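Side-chain contacts in tyrosine--tRNA ligase, mitochondrial (Coccidioides posadasii, PDB 5IJX), which probably catalyses the ATP-dependent attachment of tyrosine to mitochondrial tRNA(Tyr), this chain being a C-terminally truncated form that keeps the class I catalytic domain, with tyrosine bound: residues R33-S36 against E42-G45; L38-E43 against L90-V95. All blocks are in the same frame, centred on the assembly; numbering follows the deposited sequence.

In the fold
Contact 1 (33-36 with 42-45) and contact 2 (38-43 with 90-95) lie about 8 Å apart, centre to centre, and both depend on the short helix 37-43, sharing Glu42 and Glu43. Contact 1 comes first along the chain and ties the loop after helix 7-31 to the far end of that helix, at the surface. Contact 2 uses the helix's inner side to meet helix 84-95, which joins two neighbouring parallel strands of the Rossmann-type catalytic domain. Gln35 OE1 of contact 1 packs 3.7 Å from Phe40 CB of contact 2. Contact 1 thus stays local to the loop and helix 37-43, while contact 2 sets that helix on the catalytic domain.

Contact 1: residues R33-S36 against E42-G45; sequences RKQS and EERG
The CA atoms of Gln35 and Glu43 lie 10.4 Å apart, a gap bridged by their side chains. Residues 33-36 form an irregular connection that ends at Ser36, the N-cap of helix 37-43, where OG caps the backbone N of Ser39. Residues 42-45 hold the opposite end of the same helix, closed by a Schellman motif: Gly45, with positive phi, returns its N to Glu42 O at 2.7 Å. The contact therefore runs alongside the helix from its start to its last turn.

Both bridging chains are extended beyond CG. With CG of Gln35 anti to the backbone N (chi1 -174°), the amide reaches along the helix toward the Glu43 carboxylate. Gln35 NE2 donates to Glu43 OE1 over 3.2 Å in a nearly straight bond (163° at the hydrogen). The acceptor lies close to the amide plane, whereas the donor comes from above the carboxylate plane, 67° out of it. Gln35 NE2 has a stronger partner in Ser39 OG, so two bonds hold the amide nitrogen and limit rotation of the group.

Ser36 OG also bonds Asp58 of helix 54-63, and its side chain touches Ile29 of helix 7-31. At the other end of this surface contact, Glu43 packs on Thr338, at the start of helix 338-350.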
loop_
_atom_site.group_PDB
_atom_site.type_symbol
_atom_site.label_atom_id
_atom_site.label_comp_id
_atom_site.label_asym_id
_atom_site.label_seq_id
_atom_site.Cartn_x
_atom_site.Cartn_y
_atom_site.Cartn_z
ATOM N N ARG A 33 7.478 -16.919 -44.948
ATOM C CA ARG A 33 6.376 -16.812 -45.899
ATOM C C ARG A 33 5.322 -15.804 -45.452
ATOM O O ARG A 33 4.636 -15.221 -46.299
ATOM C CB ARG A 33 5.746 -18.189 -46.126
ATOM C CG ARG A 33 6.677 -19.174 -46.836
ATOM C CD ARG A 33 5.956 -20.415 -47.354
ATOM N NE ARG A 33 5.452 -21.270 -46.282
ATOM C CZ ARG A 33 4.171 -21.414 -45.948
ATOM N NH1 ARG A 33 3.214 -20.763 -46.600
ATOM N NH2 ARG A 33 3.840 -22.227 -44.956
ATOM N N LYS A 34 5.181 -15.571 -44.147
ATOM C CA LYS A 34 4.188 -14.643 -43.624
ATOM C C LYS A 34 4.857 -13.579 -42.762
ATOM O O LYS A 34 5.914 -13.810 -42.166
ATOM C CB LYS A 34 3.114 -15.375 -42.802
ATOM C CG LYS A 34 2.011 -14.465 -42.279
ATOM C CD LYS A 34 0.861 -15.253 -41.672
ATOM C CE LYS A 34 -0.206 -14.322 -41.115
ATOM N NZ LYS A 34 -1.578 -14.879 -41.261
ATOM N N GLN A 35 4.229 -12.406 -42.701
ATOM C CA GLN A 35 4.764 -11.296 -41.926
ATOM C C GLN A 35 4.349 -11.416 -40.465
ATOM O O GLN A 35 3.191 -11.708 -40.153
ATOM C CB GLN A 35 4.278 -9.960 -42.488
ATOM C CG GLN A 35 4.913 -8.748 -41.815
ATOM C CD GLN A 35 4.375 -7.429 -42.340
ATOM O OE1 GLN A 35 3.189 -7.308 -42.646
ATOM N NE2 GLN A 35 5.249 -6.433 -42.447
ATOM N N SER A 36 5.304 -11.177 -39.571
ATOM C CA SER A 36 5.022 -11.221 -38.145
ATOM C C SER A 36 4.074 -10.089 -37.753
ATOM O O SER A 36 3.892 -9.109 -38.481
ATOM C CB SER A 36 6.315 -11.120 -37.335
ATOM O OG SER A 36 6.829 -9.799 -37.361
ATOM N N GLU A 42 4.521 -2.215 -37.043
ATOM C CA GLU A 42 5.516 -1.216 -37.416
ATOM C C GLU A 42 5.190 -0.602 -38.772
ATOM O O GLU A 42 5.205 0.625 -38.928
ATOM C CB GLU A 42 6.912 -1.843 -37.432
ATOM C CG GLU A 42 7.417 -2.276 -36.066
ATOM C CD GLU A 42 8.761 -2.976 -36.136
ATOM O OE1 GLU A 42 9.133 -3.441 -37.232
ATOM O OE2 GLU A 42 9.446 -3.059 -35.093
ATOM N N GLU A 43 4.888 -1.439 -39.768
ATOM C CA GLU A 43 4.583 -0.908 -41.091
ATOM C C GLU A 43 3.324 -0.050 -41.082
ATOM O O GLU A 43 3.093 0.699 -42.037
ATOM C CB GLU A 43 4.461 -2.054 -42.106
ATOM C CG GLU A 43 3.042 -2.415 -42.543
ATOM C CD GLU A 43 3.023 -3.537 -43.569
ATOM O OE1 GLU A 43 4.111 -3.943 -44.028
ATOM O OE2 GLU A 43 1.920 -4.012 -43.916
ATOM N N ARG A 44 2.509 -0.137 -40.032
ATOM C CA ARG A 44 1.369 0.752 -39.857
ATOM C C ARG A 44 1.713 1.999 -39.052
ATOM O O ARG A 44 0.852 2.868 -38.886
ATOM C CB ARG A 44 0.212 0.011 -39.173
ATOM C CG ARG A 44 -0.242 -1.260 -39.879
ATOM C CD ARG A 44 -0.855 -0.990 -41.248
ATOM N NE ARG A 44 -2.128 -0.275 -41.162
ATOM C CZ ARG A 44 -3.032 -0.235 -42.136
ATOM N NH1 ARG A 44 -2.818 -0.876 -43.278
ATOM N NH2 ARG A 44 -4.162 0.440 -41.970
ATOM N N GLY A 45 2.940 2.106 -38.546
ATOM C CA GLY A 45 3.339 3.281 -37.799
ATOM C C GLY A 45 2.729 3.394 -36.423
ATOM O O GLY A 45 2.777 4.471 -35.823
#

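Contact 2: residues L38-E43 against L90-V95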
loop_
_atom_site.group_PDB
_atom_site.type_symbol
_atom_site.label_atom_id
_atom_site.label_comp_id
_atom_site.label_asym_id
_atom_site.label_seq_id
_atom_site.Cartn_x
_atom_site.Cartn_y
_atom_site.Cartn_z
ATOM N N LEU A 38 4.338 -8.008 -35.056
ATOM C CA LEU A 38 5.060 -6.795 -34.684
ATOM C C LEU A 38 5.521 -6.035 -35.921
ATOM O O LEU A 38 5.341 -4.815 -36.019
ATOM C CB LEU A 38 6.248 -7.151 -33.790
ATOM C CG LEU A 38 7.010 -5.974 -33.185
ATOM C CD1 LEU A 38 6.110 -5.158 -32.266
ATOM C CD2 LEU A 38 8.234 -6.472 -32.435
ATOM N N SER A 39 6.126 -6.742 -36.879
ATOM C CA SER A 39 6.516 -6.111 -38.135
ATOM C C SER A 39 5.336 -5.387 -38.772
ATOM O O SER A 39 5.478 -4.263 -39.274
ATOM C CB SER A 39 7.081 -7.161 -39.092
ATOM O OG SER A 39 7.439 -6.583 -40.334
ATOM N N PHE A 40 4.158 -6.013 -38.754
ATOM C CA PHE A 40 2.973 -5.385 -39.326
ATOM C C PHE A 40 2.620 -4.104 -38.580
ATOM O O PHE A 40 2.418 -3.050 -39.196
ATOM C CB PHE A 40 1.803 -6.369 -39.306
ATOM C CG PHE A 40 0.506 -5.775 -39.766
ATOM C CD1 PHE A 40 0.313 -5.439 -41.094
ATOM C CD2 PHE A 40 -0.526 -5.561 -38.869
ATOM C CE1 PHE A 40 -0.882 -4.894 -41.518
ATOM C CE2 PHE A 40 -1.724 -5.018 -39.286
ATOM C CZ PHE A 40 -1.903 -4.684 -40.613
ATOM N N LEU A 41 2.543 -4.172 -37.246
ATOM C CA LEU A 41 2.273 -2.968 -36.464
ATOM C C LEU A 41 3.255 -1.857 -36.814
ATOM O O LEU A 41 2.881 -0.680 -36.881
ATOM C CB LEU A 41 2.340 -3.277 -34.966
ATOM C CG LEU A 41 1.216 -4.102 -34.331
ATOM C CD1 LEU A 41 1.448 -4.204 -32.832
ATOM C CD2 LEU A 41 -0.156 -3.507 -34.615
ATOM N N GLU A 42 4.521 -2.215 -37.043
ATOM C CA GLU A 42 5.516 -1.216 -37.416
ATOM C C GLU A 42 5.190 -0.602 -38.772
ATOM O O GLU A 42 5.205 0.625 -38.928
ATOM C CB GLU A 42 6.912 -1.843 -37.432
ATOM C CG GLU A 42 7.417 -2.276 -36.066
ATOM C CD GLU A 42 8.761 -2.976 -36.136
ATOM O OE1 GLU A 42 9.133 -3.441 -37.232
ATOM O OE2 GLU A 42 9.446 -3.059 -35.093
ATOM N N GLU A 43 4.888 -1.439 -39.768
ATOM C CA GLU A 43 4.583 -0.908 -41.091
ATOM C C GLU A 43 3.324 -0.050 -41.082
ATOM O O GLU A 43 3.093 0.699 -42.037
ATOM C CB GLU A 43 4.461 -2.054 -42.106
ATOM C CG GLU A 43 3.042 -2.415 -42.543
ATOM C CD GLU A 43 3.023 -3.537 -43.569
ATOM O OE1 GLU A 43 4.111 -3.943 -44.028
ATOM O OE2 GLU A 43 1.920 -4.012 -43.916
ATOM N N LEU A 90 -4.660 -2.846 -30.006
ATOM C CA LEU A 90 -5.544 -3.863 -29.450
ATOM C C LEU A 90 -6.468 -4.412 -30.528
ATOM O O LEU A 90 -6.537 -5.627 -30.749
ATOM C CB LEU A 90 -6.365 -3.291 -28.292
ATOM C CG LEU A 90 -5.649 -2.959 -26.979
ATOM C CD1 LEU A 90 -6.676 -2.720 -25.886
ATOM C CD2 LEU A 90 -4.672 -4.049 -26.554
ATOM N N GLY A 91 -7.161 -3.518 -31.231
ATOM C CA GLY A 91 -8.035 -3.917 -32.314
ATOM C C GLY A 91 -7.332 -4.908 -33.211
ATOM O O GLY A 91 -7.772 -6.057 -33.355
ATOM N N TRP A 92 -6.206 -4.484 -33.788
ATOM C CA TRP A 92 -5.440 -5.390 -34.633
ATOM C C TRP A 92 -5.186 -6.698 -33.900
ATOM O O TRP A 92 -5.566 -7.774 -34.375
ATOM C CB TRP A 92 -4.124 -4.734 -35.059
ATOM C CG TRP A 92 -4.299 -3.674 -36.113
ATOM C CD1 TRP A 92 -4.102 -2.330 -35.970
ATOM C CD2 TRP A 92 -4.715 -3.874 -37.471
ATOM N NE1 TRP A 92 -4.366 -1.683 -37.155
ATOM C CE2 TRP A 92 -4.744 -2.608 -38.090
ATOM C CE3 TRP A 92 -5.066 -5.000 -38.223
ATOM C CZ2 TRP A 92 -5.105 -2.439 -39.422
ATOM C CZ3 TRP A 92 -5.427 -4.827 -39.546
ATOM C CH2 TRP A 92 -5.445 -3.557 -40.131
ATOM N N ALA A 93 -4.580 -6.614 -32.713
ATOM C CA ALA A 93 -4.323 -7.811 -31.923
ATOM C C ALA A 93 -5.555 -8.703 -31.884
ATOM O O ALA A 93 -5.492 -9.895 -32.212
ATOM C CB ALA A 93 -3.893 -7.418 -30.509
ATOM N N TYR A 94 -6.701 -8.125 -31.527
ATOM C CA TYR A 94 -7.914 -8.923 -31.404
ATOM C C TYR A 94 -8.218 -9.670 -32.697
ATOM O O TYR A 94 -8.439 -10.886 -32.686
ATOM C CB TYR A 94 -9.086 -8.030 -31.011
ATOM C CG TYR A 94 -10.424 -8.730 -31.081
ATOM C CD1 TYR A 94 -10.761 -9.712 -30.161
ATOM C CD2 TYR A 94 -11.350 -8.407 -32.063
ATOM C CE1 TYR A 94 -11.978 -10.354 -30.218
ATOM C CE2 TYR A 94 -12.570 -9.042 -32.128
ATOM C CZ TYR A 94 -12.880 -10.016 -31.203
ATOM O OH TYR A 94 -14.097 -10.650 -31.266
ATOM N N VAL A 95 -8.189 -8.968 -33.829
ATOM C CA VAL A 95 -8.663 -9.554 -35.081
ATOM C C VAL A 95 -7.594 -10.493 -35.614
ATOM O O VAL A 95 -7.785 -11.142 -36.650
ATOM C CB VAL A 95 -9.025 -8.479 -36.127
ATOM C CG1 VAL A 95 -10.156 -7.591 -35.614
ATOM C CG2 VAL A 95 -7.805 -7.650 -36.507
#
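Trp92, Phe40 and Leu41 carry the whole of this contact between helices 37-43 and 84-95, whose backbones come nearest at Leu41 and Trp92, with CA atoms 8.3 Å apart. Trp92 gives the largest surface, and Phe40 meets it in a T-shaped (edge-to-face) stack. The phenyl ring presents its CE2-CZ edge to one face of the indole six-membered ring; the centroids are 4.8 Å apart and the planes stand at 80°. Phe40 CE2 lies over the rim of that face, 3.5 Å from Trp92 CE3, while Phe40 CZ reaches across to CZ3 and CH2 of the indole. This edge-on approach sets the ring hydrogens of Phe40 against the pi cloud of Trp92. CG of Phe40 lies anti to the backbone N (chi1 175°), which carries the ring toward helix 84-95.

Leu41 plays a smaller part. It leaves its own helix at an angle to helix 84-95, but beyond CB the side chain runs on toward that helix until CD2 comes 4.2 Å from Trp92 CB. The two side chains pass in opposite directions, so leucine packs by the root of the tryptophan while Phe40 meets one face of the six-membered ring.

Phe335 and Leu46 also meet the Trp92 side chain, and Leu41 touches Val47. Helix 84-95 follows the HIGH signature of class I synthetases and forms the beta-alpha-beta crossover from strand 67-72 to strand 99-104; Leu90 packs on both strands, with helix 37-43 reaching the crossover helix through Trp92.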